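Local coordinates for protein alternansucrase (Leuconostoc mesenteroides, PDB 6HVG) that is a large multidomain member of glycoside hydrolase family 70, carrying a TIM-barrel-type domain, cell-wall-binding repeats and a bound calcium ion, at residues A[391-396]-A[416-420]; A[1312-1316]-A[1345-1349]; A[518-522]-A[1184-1188]. One frame throughout, in Å; residues are numbered along the deposited sequence.

Interaction 1: A[391-396]-A[416-420]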
ATOM      1  N   PRO A 391     -13.564  31.456 -39.777  1.00 59.44           N
ATOM      2  CA  PRO A 391     -14.182  32.567 -39.040  1.00 61.81           C
ATOM      3  C   PRO A 391     -15.423  32.179 -38.233  1.00 60.45           C
ATOM      4  O   PRO A 391     -15.717  32.835 -37.241  1.00 60.34           O
ATOM      5  CB  PRO A 391     -14.561  33.591 -40.128  1.00 63.06           C
ATOM      6  CG  PRO A 391     -14.480  32.861 -41.408  1.00 62.95           C
ATOM      7  CD  PRO A 391     -13.569  31.688 -41.226  1.00 62.27           C
ATOM      8  N   HIS A 392     -16.147  31.150 -38.670  1.00 59.25           N
ATOM      9  CA  HIS A 392     -17.338  30.683 -37.959  1.00 62.87           C
ATOM     10  C   HIS A 392     -16.973  29.893 -36.685  1.00 63.04           C
ATOM     11  O   HIS A 392     -17.555  30.115 -35.633  1.00 62.84           O
ATOM     12  CB  HIS A 392     -18.225  29.827 -38.877  1.00 66.68           C
ATOM     13  CG  HIS A 392     -18.694  30.535 -40.119  1.00 71.25           C
ATOM     14  ND1 HIS A 392     -19.046  31.870 -40.140  1.00 75.96           N
ATOM     15  CD2 HIS A 392     -18.883  30.085 -41.384  1.00 70.97           C
ATOM     16  CE1 HIS A 392     -19.415  32.214 -41.361  1.00 75.14           C
ATOM     17  NE2 HIS A 392     -19.332  31.148 -42.133  1.00 74.63           N
ATOM     18  N   ASN A 393     -16.010  28.977 -36.779  1.00 62.20           N
ATOM     19  CA  ASN A 393     -15.600  28.168 -35.642  1.00 58.78           C
ATOM     20  C   ASN A 393     -14.638  28.868 -34.692  1.00 60.47           C
ATOM     21  O   ASN A 393     -14.382  28.356 -33.611  1.00 63.48           O
ATOM     22  CB  ASN A 393     -14.958  26.856 -36.091  1.00 58.23           C
ATOM     23  CG  ASN A 393     -15.978  25.815 -36.531  1.00 60.86           C
ATOM     24  OD1 ASN A 393     -17.119  25.798 -36.063  1.00 68.35           O
ATOM     25  ND2 ASN A 393     -15.570  24.942 -37.427  1.00 59.71           N
ATOM     26  N   ALA A 394     -14.144  30.049 -35.040  1.00 60.90           N
ATOM     27  CA  ALA A 394     -13.258  30.786 -34.146  1.00 58.03           C
ATOM     28  C   ALA A 394     -13.978  31.191 -32.864  1.00 59.63           C
ATOM     29  O   ALA A 394     -15.204  31.278 -32.809  1.00 61.94           O
ATOM     30  CB  ALA A 394     -12.710  32.016 -34.847  1.00 57.70           C
ATOM     31  N   ALA A 395     -13.195  31.444 -31.827  1.00 63.77           N
ATOM     32  CA  ALA A 395     -13.727  31.853 -30.542  1.00 65.07           C
ATOM     33  C   ALA A 395     -14.395  33.216 -30.655  1.00 64.93           C
ATOM     34  O   ALA A 395     -13.849  34.118 -31.295  1.00 63.36           O
ATOM     35  CB  ALA A 395     -12.606  31.890 -29.515  1.00 65.50           C
ATOM     36  N   LYS A 396     -15.572  33.335 -30.039  1.00 64.37           N
ATOM     37  CA  LYS A 396     -16.310  34.595 -29.950  1.00 66.02           C
ATOM     38  C   LYS A 396     -15.497  35.631 -29.206  1.00 62.66           C
ATOM     39  O   LYS A 396     -15.561  36.814 -29.505  1.00 61.17           O
ATOM     40  CB  LYS A 396     -17.638  34.378 -29.202  1.00 67.97           C
ATOM     41  CG  LYS A 396     -18.520  35.614 -29.028  1.00 68.54           C
ATOM     42  CD  LYS A 396     -19.114  36.086 -30.340  1.00 70.78           C
ATOM     43  CE  LYS A 396     -19.953  37.341 -30.147  1.00 72.71           C
ATOM     44  NZ  LYS A 396     -20.406  37.899 -31.454  1.00 72.06           N
ATOM     45  N   TYR A 416     -15.996  25.569 -25.625  1.00 52.44           N
ATOM     46  CA  TYR A 416     -15.852  26.997 -25.896  1.00 53.56           C
ATOM     47  C   TYR A 416     -17.047  27.526 -26.686  1.00 56.48           C
ATOM     48  O   TYR A 416     -17.882  26.745 -27.147  1.00 62.73           O
ATOM     49  CB  TYR A 416     -14.529  27.296 -26.623  1.00 52.74           C
ATOM     50  CG  TYR A 416     -14.516  26.982 -28.096  1.00 51.83           C
ATOM     51  CD1 TYR A 416     -14.573  25.682 -28.550  1.00 51.69           C
ATOM     52  CD2 TYR A 416     -14.450  28.004 -29.047  1.00 54.98           C
ATOM     53  CE1 TYR A 416     -14.569  25.397 -29.905  1.00 55.04           C
ATOM     54  CE2 TYR A 416     -14.432  27.725 -30.405  1.00 55.48           C
ATOM     55  CZ  TYR A 416     -14.493  26.421 -30.826  1.00 55.39           C
ATOM     56  OH  TYR A 416     -14.479  26.133 -32.173  1.00 57.20           O
ATOM     57  N   ARG A 417     -17.130  28.850 -26.823  1.00 57.02           N
ATOM     58  CA  ARG A 417     -18.193  29.492 -27.579  1.00 58.89           C
ATOM     59  C   ARG A 417     -17.670  29.892 -28.946  1.00 57.98           C
ATOM     60  O   ARG A 417     -16.921  30.855 -29.045  1.00 61.76           O
ATOM     61  CB  ARG A 417     -18.710  30.731 -26.834  1.00 61.02           C
ATOM     62  CG  ARG A 417     -19.893  31.418 -27.514  1.00 61.85           C
ATOM     63  CD  ARG A 417     -20.170  32.811 -26.970  1.00 63.15           C
ATOM     64  NE  ARG A 417     -21.326  33.428 -27.637  1.00 65.28           N
ATOM     65  CZ  ARG A 417     -21.763  34.665 -27.412  1.00 63.77           C
ATOM     66  NH1 ARG A 417     -21.141  35.456 -26.547  1.00 64.07           N
ATOM     67  NH2 ARG A 417     -22.835  35.105 -28.054  1.00 61.19           N
ATOM     68  N   PRO A 418     -18.053  29.158 -30.006  1.00 58.38           N
ATOM     69  CA  PRO A 418     -17.638  29.605 -31.343  1.00 60.15           C
ATOM     70  C   PRO A 418     -18.406  30.830 -31.771  1.00 60.38           C
ATOM     71  O   PRO A 418     -19.504  31.031 -31.307  1.00 65.10           O
ATOM     72  CB  PRO A 418     -17.999  28.418 -32.254  1.00 60.60           C
ATOM     73  CG  PRO A 418     -19.096  27.730 -31.537  1.00 61.36           C
ATOM     74  CD  PRO A 418     -18.773  27.876 -30.070  1.00 58.83           C
ATOM     75  N   THR A 419     -17.834  31.631 -32.657  1.00 60.91           N
ATOM     76  CA  THR A 419     -18.509  32.824 -33.151  1.00 63.76           C
ATOM     77  C   THR A 419     -19.914  32.493 -33.693  1.00 66.00           C
ATOM     78  O   THR A 419     -20.905  33.109 -33.292  1.00 68.06           O
ATOM     79  CB  THR A 419     -17.651  33.521 -34.237  1.00 63.96           C
ATOM     80  OG1 THR A 419     -16.385  33.883 -33.677  1.00 60.64           O
ATOM     81  CG2 THR A 419     -18.334  34.779 -34.767  1.00 65.54           C
ATOM     82  N   ASP A 420     -19.970  31.525 -34.605  1.00 66.83           N
ATOM     83  CA  ASP A 420     -21.231  31.057 -35.211  1.00 69.94           C
ATOM     84  C   ASP A 420     -21.385  29.543 -35.013  1.00 68.79           C
ATOM     85  O   ASP A 420     -20.412  28.836 -34.709  1.00 65.86           O
ATOM     86  CB  ASP A 420     -21.285  31.374 -36.722  1.00 70.95           C
ATOM     87  CG  ASP A 420     -21.235  32.862 -37.025  1.00 71.59           C
ATOM     88  OD1 ASP A 420     -22.134  33.616 -36.607  1.00 72.93           O
ATOM     89  OD2 ASP A 420     -20.288  33.283 -37.717  1.00 75.19           O
TER

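Interaction 2: A[1312-1316]-A[1345-1349]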
ATOM      1  N   LYS A1312      10.567  25.356 -31.875  1.00 46.73           N
ATOM      2  CA  LYS A1312      11.908  25.756 -31.429  1.00 49.50           C
ATOM      3  C   LYS A1312      12.205  25.140 -30.090  1.00 46.41           C
ATOM      4  O   LYS A1312      11.386  25.232 -29.179  1.00 44.56           O
ATOM      5  CB  LYS A1312      12.028  27.279 -31.264  1.00 52.93           C
ATOM      6  CG  LYS A1312      11.718  28.049 -32.512  1.00 56.94           C
ATOM      7  CD  LYS A1312      12.097  29.512 -32.376  1.00 59.73           C
ATOM      8  CE  LYS A1312      11.910  30.201 -33.719  1.00 61.84           C
ATOM      9  NZ  LYS A1312      12.226  31.643 -33.677  1.00 68.29           N
ATOM     10  N   ASP A1313      13.382  24.519 -29.979  1.00 46.43           N
ATOM     11  CA  ASP A1313      13.875  23.961 -28.725  1.00 48.11           C
ATOM     12  C   ASP A1313      12.849  22.978 -28.169  1.00 45.53           C
ATOM     13  O   ASP A1313      12.299  23.171 -27.093  1.00 44.63           O
ATOM     14  CB  ASP A1313      14.187  25.095 -27.745  1.00 50.43           C
ATOM     15  CG  ASP A1313      14.835  24.618 -26.461  1.00 52.63           C
ATOM     16  OD1 ASP A1313      15.523  23.568 -26.473  1.00 48.22           O
ATOM     17  OD2 ASP A1313      14.666  25.344 -25.444  1.00 56.65           O
ATOM     18  N   THR A1314      12.571  21.950 -28.957  1.00 43.22           N
ATOM     19  CA  THR A1314      11.535  20.996 -28.626  1.00 42.60           C
ATOM     20  C   THR A1314      11.671  19.737 -29.459  1.00 40.42           C
ATOM     21  O   THR A1314      12.214  19.767 -30.553  1.00 40.97           O
ATOM     22  CB  THR A1314      10.146  21.583 -28.851  1.00 42.23           C
ATOM     23  OG1 THR A1314       9.177  20.779 -28.201  1.00 42.12           O
ATOM     24  CG2 THR A1314       9.812  21.631 -30.316  1.00 46.38           C
ATOM     25  N   PHE A1315      11.172  18.640 -28.925  1.00 39.49           N
ATOM     26  CA  PHE A1315      11.123  17.370 -29.647  1.00 38.88           C
ATOM     27  C   PHE A1315       9.751  17.239 -30.304  1.00 35.22           C
ATOM     28  O   PHE A1315       8.758  17.647 -29.734  1.00 33.85           O
ATOM     29  CB  PHE A1315      11.355  16.212 -28.678  1.00 39.84           C
ATOM     30  CG  PHE A1315      12.799  15.981 -28.339  1.00 40.31           C
ATOM     31  CD1 PHE A1315      13.426  16.678 -27.320  1.00 41.16           C
ATOM     32  CD2 PHE A1315      13.525  15.042 -29.043  1.00 42.12           C
ATOM     33  CE1 PHE A1315      14.757  16.423 -27.008  1.00 41.56           C
ATOM     34  CE2 PHE A1315      14.844  14.789 -28.742  1.00 41.50           C
ATOM     35  CZ  PHE A1315      15.463  15.489 -27.739  1.00 41.55           C
ATOM     36  N   ILE A1316       9.710  16.702 -31.504  1.00 35.13           N
ATOM     37  CA  ILE A1316       8.474  16.617 -32.290  1.00 37.45           C
ATOM     38  C   ILE A1316       8.403  15.254 -32.939  1.00 37.82           C
ATOM     39  O   ILE A1316       9.413  14.729 -33.441  1.00 34.86           O
ATOM     40  CB  ILE A1316       8.429  17.679 -33.420  1.00 40.45           C
ATOM     41  CG1 ILE A1316       8.369  19.100 -32.857  1.00 40.46           C
ATOM     42  CG2 ILE A1316       7.232  17.450 -34.332  1.00 43.16           C
ATOM     43  CD1 ILE A1316       7.036  19.486 -32.218  1.00 40.46           C
ATOM     44  N   VAL A1345      21.804  17.331 -26.338  1.00 51.34           N
ATOM     45  CA  VAL A1345      20.652  18.213 -26.349  1.00 52.28           C
ATOM     46  C   VAL A1345      20.361  18.763 -24.954  1.00 53.28           C
ATOM     47  O   VAL A1345      20.223  18.005 -24.020  1.00 52.43           O
ATOM     48  CB  VAL A1345      19.401  17.446 -26.873  1.00 54.52           C
ATOM     49  CG1 VAL A1345      18.182  18.352 -26.947  1.00 53.12           C
ATOM     50  CG2 VAL A1345      19.676  16.827 -28.236  1.00 54.74           C
ATOM     51  N   GLU A1346      20.249  20.089 -24.842  1.00 60.24           N
ATOM     52  CA  GLU A1346      19.757  20.783 -23.644  1.00 61.30           C
ATOM     53  C   GLU A1346      18.469  21.555 -23.964  1.00 62.27           C
ATOM     54  O   GLU A1346      18.542  22.535 -24.669  1.00 64.32           O
ATOM     55  CB  GLU A1346      20.825  21.752 -23.137  1.00 65.26           C
ATOM     56  CG  GLU A1346      21.990  21.065 -22.419  1.00 74.52           C
ATOM     57  CD  GLU A1346      23.109  22.042 -21.994  1.00 81.05           C
ATOM     58  OE1 GLU A1346      23.374  23.025 -22.725  1.00 83.22           O
ATOM     59  OE2 GLU A1346      23.721  21.840 -20.917  1.00 73.19           O
ATOM     60  N   THR A1347      17.317  21.106 -23.446  1.00 64.46           N
ATOM     61  CA  THR A1347      15.977  21.633 -23.793  1.00 63.82           C
ATOM     62  C   THR A1347      15.284  22.286 -22.619  1.00 65.34           C
ATOM     63  O   THR A1347      15.598  21.995 -21.469  1.00 69.75           O
ATOM     64  CB  THR A1347      15.016  20.521 -24.290  1.00 64.10           C
ATOM     65  OG1 THR A1347      15.734  19.629 -25.122  1.00 67.09           O
ATOM     66  CG2 THR A1347      13.826  21.067 -25.135  1.00 68.17           C
ATOM     67  N   SER A1348      14.317  23.155 -22.926  1.00 69.91           N
ATOM     68  CA  SER A1348      13.370  23.678 -21.930  1.00 72.69           C
ATOM     69  C   SER A1348      12.741  22.551 -21.105  1.00 71.17           C
ATOM     70  O   SER A1348      12.604  22.685 -19.892  1.00 68.41           O
ATOM     71  CB  SER A1348      12.254  24.516 -22.600  1.00 74.08           C
ATOM     72  OG  SER A1348      11.484  23.777 -23.540  1.00 68.30           O
ATOM     73  N   VAL A1349      12.362  21.457 -21.772  1.00 66.92           N
ATOM     74  CA  VAL A1349      11.927  20.247 -21.099  1.00 64.28           C
ATOM     75  C   VAL A1349      13.180  19.483 -20.641  1.00 66.77           C
ATOM     76  O   VAL A1349      13.757  18.745 -21.418  1.00 68.89           O
ATOM     77  CB  VAL A1349      11.080  19.351 -22.044  1.00 64.98           C
ATOM     78  CG1 VAL A1349      10.617  18.094 -21.319  1.00 65.85           C
ATOM     79  CG2 VAL A1349       9.884  20.119 -22.611  1.00 60.21           C
TER

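Interaction 3: A[518-522]-A[1184-1188]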
ATOM      1  N   GLN A 518      -2.149   6.381 -17.632  1.00 53.39           N
ATOM      2  CA  GLN A 518      -1.037   5.753 -18.349  1.00 53.94           C
ATOM      3  C   GLN A 518       0.196   6.655 -18.407  1.00 53.67           C
ATOM      4  O   GLN A 518       1.334   6.182 -18.390  1.00 54.13           O
ATOM      5  CB  GLN A 518      -1.478   5.363 -19.744  1.00 58.69           C
ATOM      6  CG  GLN A 518      -2.567   4.306 -19.749  1.00 66.35           C
ATOM      7  CD  GLN A 518      -2.933   3.826 -21.133  1.00 79.98           C
ATOM      8  OE1 GLN A 518      -2.438   4.330 -22.152  1.00 86.47           O
ATOM      9  NE2 GLN A 518      -3.840   2.862 -21.177  1.00 89.10           N
ATOM     10  N   THR A 519      -0.039   7.962 -18.432  1.00 53.00           N
ATOM     11  CA  THR A 519       1.046   8.929 -18.360  1.00 51.45           C
ATOM     12  C   THR A 519       1.322   9.412 -16.949  1.00 49.40           C
ATOM     13  O   THR A 519       2.047  10.370 -16.776  1.00 47.95           O
ATOM     14  CB  THR A 519       0.751  10.130 -19.276  1.00 51.04           C
ATOM     15  OG1 THR A 519      -0.559  10.656 -19.007  1.00 51.17           O
ATOM     16  CG2 THR A 519       0.840   9.688 -20.718  1.00 50.58           C
ATOM     17  N   GLU A 520       0.717   8.762 -15.954  1.00 48.52           N
ATOM     18  CA  GLU A 520       0.923   9.125 -14.547  1.00 50.56           C
ATOM     19  C   GLU A 520       1.812   8.127 -13.791  1.00 50.42           C
ATOM     20  O   GLU A 520       2.089   8.324 -12.620  1.00 51.03           O
ATOM     21  CB  GLU A 520      -0.419   9.303 -13.819  1.00 48.66           C
ATOM     22  CG  GLU A 520      -1.212  10.492 -14.322  1.00 48.25           C
ATOM     23  CD  GLU A 520      -2.475  10.739 -13.548  1.00 47.97           C
ATOM     24  OE1 GLU A 520      -2.845   9.884 -12.744  1.00 45.09           O
ATOM     25  OE2 GLU A 520      -3.119  11.785 -13.763  1.00 52.35           O
ATOM     26  N   ASP A 521       2.243   7.063 -14.471  1.00 50.69           N
ATOM     27  CA  ASP A 521       3.162   6.088 -13.907  1.00 48.45           C
ATOM     28  C   ASP A 521       2.670   5.493 -12.585  1.00 50.20           C
ATOM     29  O   ASP A 521       3.387   5.503 -11.593  1.00 51.82           O
ATOM     30  CB  ASP A 521       4.538   6.731 -13.739  1.00 50.47           C
ATOM     31  CG  ASP A 521       5.208   7.044 -15.074  1.00 54.59           C
ATOM     32  OD1 ASP A 521       4.771   6.520 -16.119  1.00 54.67           O
ATOM     33  OD2 ASP A 521       6.190   7.824 -15.072  1.00 59.84           O
ATOM     34  N   GLU A 522       1.435   5.003 -12.579  1.00 50.70           N
ATOM     35  CA  GLU A 522       0.893   4.285 -11.444  1.00 48.06           C
ATOM     36  C   GLU A 522       1.924   3.288 -10.926  1.00 49.02           C
ATOM     37  O   GLU A 522       2.510   2.545 -11.693  1.00 53.02           O
ATOM     38  CB  GLU A 522      -0.403   3.555 -11.824  1.00 47.90           C
ATOM     39  CG  GLU A 522      -1.270   3.161 -10.627  1.00 50.28           C
ATOM     40  CD  GLU A 522      -2.579   2.497 -11.013  1.00 51.80           C
ATOM     41  OE1 GLU A 522      -2.565   1.613 -11.899  1.00 56.50           O
ATOM     42  OE2 GLU A 522      -3.632   2.875 -10.460  1.00 51.49           O
ATOM     43  N   ASP A1184      12.432   7.049 -13.456  1.00 74.73           N
ATOM     44  CA  ASP A1184      12.193   7.052 -14.908  1.00 78.47           C
ATOM     45  C   ASP A1184      10.843   7.686 -15.262  1.00 76.29           C
ATOM     46  O   ASP A1184       9.980   7.032 -15.858  1.00 85.13           O
ATOM     47  CB  ASP A1184      12.264   5.607 -15.448  1.00 81.04           C
ATOM     48  CG  ASP A1184      13.590   4.906 -15.103  1.00 83.33           C
ATOM     49  OD1 ASP A1184      14.642   5.587 -15.073  1.00 78.30           O
ATOM     50  OD2 ASP A1184      13.565   3.670 -14.856  1.00 80.53           O
ATOM     51  N   THR A1185      10.671   8.952 -14.895  1.00 62.98           N
ATOM     52  CA  THR A1185       9.417   9.635 -15.129  1.00 60.74           C
ATOM     53  C   THR A1185       9.603  10.866 -16.006  1.00 57.95           C
ATOM     54  O   THR A1185      10.511  11.683 -15.802  1.00 52.78           O
ATOM     55  CB  THR A1185       8.690  10.069 -13.822  1.00 58.83           C
ATOM     56  OG1 THR A1185       7.384  10.559 -14.139  1.00 51.34           O
ATOM     57  CG2 THR A1185       9.451  11.203 -13.117  1.00 59.24           C
ATOM     58  N   ASP A1186       8.691  10.999 -16.961  1.00 59.91           N
ATOM     59  CA  ASP A1186       8.608  12.202 -17.774  1.00 64.68           C
ATOM     60  C   ASP A1186       7.742  13.226 -17.077  1.00 59.10           C
ATOM     61  O   ASP A1186       7.693  14.370 -17.509  1.00 61.09           O
ATOM     62  CB  ASP A1186       7.999  11.905 -19.158  1.00 68.04           C
ATOM     63  CG  ASP A1186       8.637  10.709 -19.824  1.00 71.08           C
ATOM     64  OD1 ASP A1186       9.881  10.568 -19.680  1.00 66.57           O
ATOM     65  OD2 ASP A1186       7.885   9.912 -20.449  1.00 74.01           O
ATOM     66  N   PHE A1187       7.039  12.809 -16.025  1.00 52.67           N
ATOM     67  CA  PHE A1187       6.156  13.695 -15.289  1.00 48.32           C
ATOM     68  C   PHE A1187       6.961  14.551 -14.310  1.00 49.80           C
ATOM     69  O   PHE A1187       7.077  14.231 -13.137  1.00 50.74           O
ATOM     70  CB  PHE A1187       5.090  12.885 -14.579  1.00 44.03           C
ATOM     71  CG  PHE A1187       3.835  13.659 -14.263  1.00 42.77           C
ATOM     72  CD1 PHE A1187       3.874  14.832 -13.512  1.00 40.88           C
ATOM     73  CD2 PHE A1187       2.603  13.190 -14.693  1.00 40.08           C
ATOM     74  CE1 PHE A1187       2.710  15.504 -13.195  1.00 39.19           C
ATOM     75  CE2 PHE A1187       1.445  13.859 -14.361  1.00 39.40           C
ATOM     76  CZ  PHE A1187       1.500  15.018 -13.618  1.00 37.43           C
ATOM     77  N   VAL A1188       7.533  15.637 -14.824  1.00 49.15           N
ATOM     78  CA  VAL A1188       8.300  16.575 -14.033  1.00 47.49           C
ATOM     79  C   VAL A1188       7.860  17.998 -14.350  1.00 48.19           C
ATOM     80  O   VAL A1188       7.772  18.381 -15.517  1.00 53.17           O
ATOM     81  CB  VAL A1188       9.793  16.395 -14.304  1.00 48.08           C
ATOM     82  CG1 VAL A1188      10.629  17.332 -13.445  1.00 51.26           C
ATOM     83  CG2 VAL A1188      10.193  14.956 -14.027  1.00 50.05           C
TER

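Interaction 1: A[391-396]-A[416-420]
Ala394 and Thr419 meet through a backbone bond from Thr419 N to Ala394 O (2.7 Å), one of three main-chain hydrogen bonds joining the segments. Asp420 N binds His392 O at 3.0 Å, and Lys396 N binds Arg417 O, also at 3.0 Å. Ala395 and Pro418 form a single beta bridge, so the pairing is strand-like but short.

Side-chain donors use the same carbonyls or their neighbours. Thr419 OG1 gives a second bond to Ala394 O (3.0 Å). It stands 63° out of the carbonyl plane, whereas Thr419 N arrives almost on the axis of the C=O bond, so one residue grips this oxygen from two directions. Tyr416 OH reaches Asn393 O at 2.6 Å, lying in the plane of that carbonyl, and also bonds to Thr442. With the carbonyl oxygen at its edge, the tyrosine ring is tethered where the helix ends.

His392 ND1 donates to Asp420 OD2 (3.1 Å), a histidine-carboxylate hydrogen bond. The oxygen is approached on its anti side, 31° out of the carboxylate plane, and the bond is tilted from the imidazole plane as well.

The aliphatic part of Lys396 covers one face of the Arg417 guanidinium, CG 3.6 Å from NH1. The two chains lie side by side and point the same way, Arg417 extended (chi1 -176°) and Lys396 bent at chi2. Their charged ends do not touch, and Arg417 NH2 is held by Ser431 O.

The arrangement is that of a helix C-terminus docked on an extended connection: carbonyls at and just beyond the end of helix 390-393 are taken up by the link between strands 415-416 and 420-423 and by the strand ends that flank it, Tyr416 and Asp420.

Interaction 2: A[1312-1316]-A[1345-1349]
The Asp1313 carboxylate and the Thr1347 side chain run antiparallel, one alongside the other. Asp1313 OD1 comes within 3.3 Å of Thr1347 CG2, and the main-chain Asp1313 O is equally close to that methyl. The aspartate extends across the gap with CG opposite its backbone nitrogen (chi1 -174°). Its two oxygens then have different tasks: OD1 bonds to Tyr1325 OH, while OD2 accepts only a weak hydrogen bond from Ser1348 N, at 3.4 Å and 145° at the hydrogen.

Asp1313 sits at a G1 beta bulge: with Thr1314 it faces Phe1326, its phi and psi both positive, at the start of strand 1314-1317. This strand and 1323-1326 form a two-stranded antiparallel hairpin within a putative cell wall binding repeat. The second segment starts at the last residue of strand 1342-1345 and runs into the following loop; the directions of 1313-1315 and 1345-1348 are 106° apart.

Phe1315 and Val1345 make the apolar contact. Their side chains approach each other from opposite directions, Val1345 CG1 oblique to the ring and 3.9 Å from Phe1315 CE1. Thr1347 OG1 lies at the ring edge, near its plane, 3.8 Å from Phe1315 CE1. Beyond the two segments, the rings of Tyr1325 and Tyr1356 also meet Phe1315, each inclined at about 45°, while Thr1347 N is bonded to Asn1353 OD1.

Interaction 3: A[518-522]-A[1184-1188]
Glu520 faces Phe1187 with their CA atoms 7.0 Å apart, and Asp521 faces Thr1185 at a CA-CA distance of 7.3 Å, too wide for backbone pairing, so every contact involves a side chain from at least one segment.

The one hydrogen bond across the gap runs from Thr1185 OG1 to Asp521 OD2, 3.1 Å long. It meets the carboxylate on its anti side, 24° out of plane. The hydroxyl is placed for this by the threonine torsion, with OG1 opposite the backbone nitrogen (chi1 -172°). Thr1185 OG1 also accepts from Phe1187 N (3.0 Å), closing an ST turn; it therefore donates across the contact while accepting within its own segment. Phe1187 itself is the centre of an inverse gamma turn. These turns belong to the connection between strands 1166-1175 and 1190-1197, neighbours at the edge of a six-stranded antiparallel sheet.

The Phe1187 ring points at the other segment edge-first: its CD2 lies 3.5 Å from Thr519 O, with that oxygen in the ring plane. Glu520 CG approaches obliquely, 4.3 Å from Phe1187 CE2. The glutamate's carboxylate turns away from the ring and bonds with Tyr1192 OH and the backbone nitrogens of His1255, Arg1256 and Gly1257. Arg1174, on strand 1166-1175, adds a second clamp, its guanidinium donating to the carbonyl oxygens of Glu520 and Asp521.

In the fold
From the N terminus, interaction 1 comes first and closes a short loop of 19 residues, tying helix 390-393 to the connection between strands 415-416 and 420-423. Interaction 3 then spans 661 residues, drawing the loop after helix 499-511 onto the turn before strand 1190-1197; both its segments fall in the family 70 range. Interaction 2 closes last, over 28 residues, linking strand 1314-1317 to the loop after strand 1342-1345. The three follow in series and neither nest nor cross. Interactions 2 and 3 are neighbours in space, their nearest atoms about 6 Å apart, whereas the centre of interaction 1 lies about 33 Å from that of interaction 2 and about 35 Å from that of interaction 3.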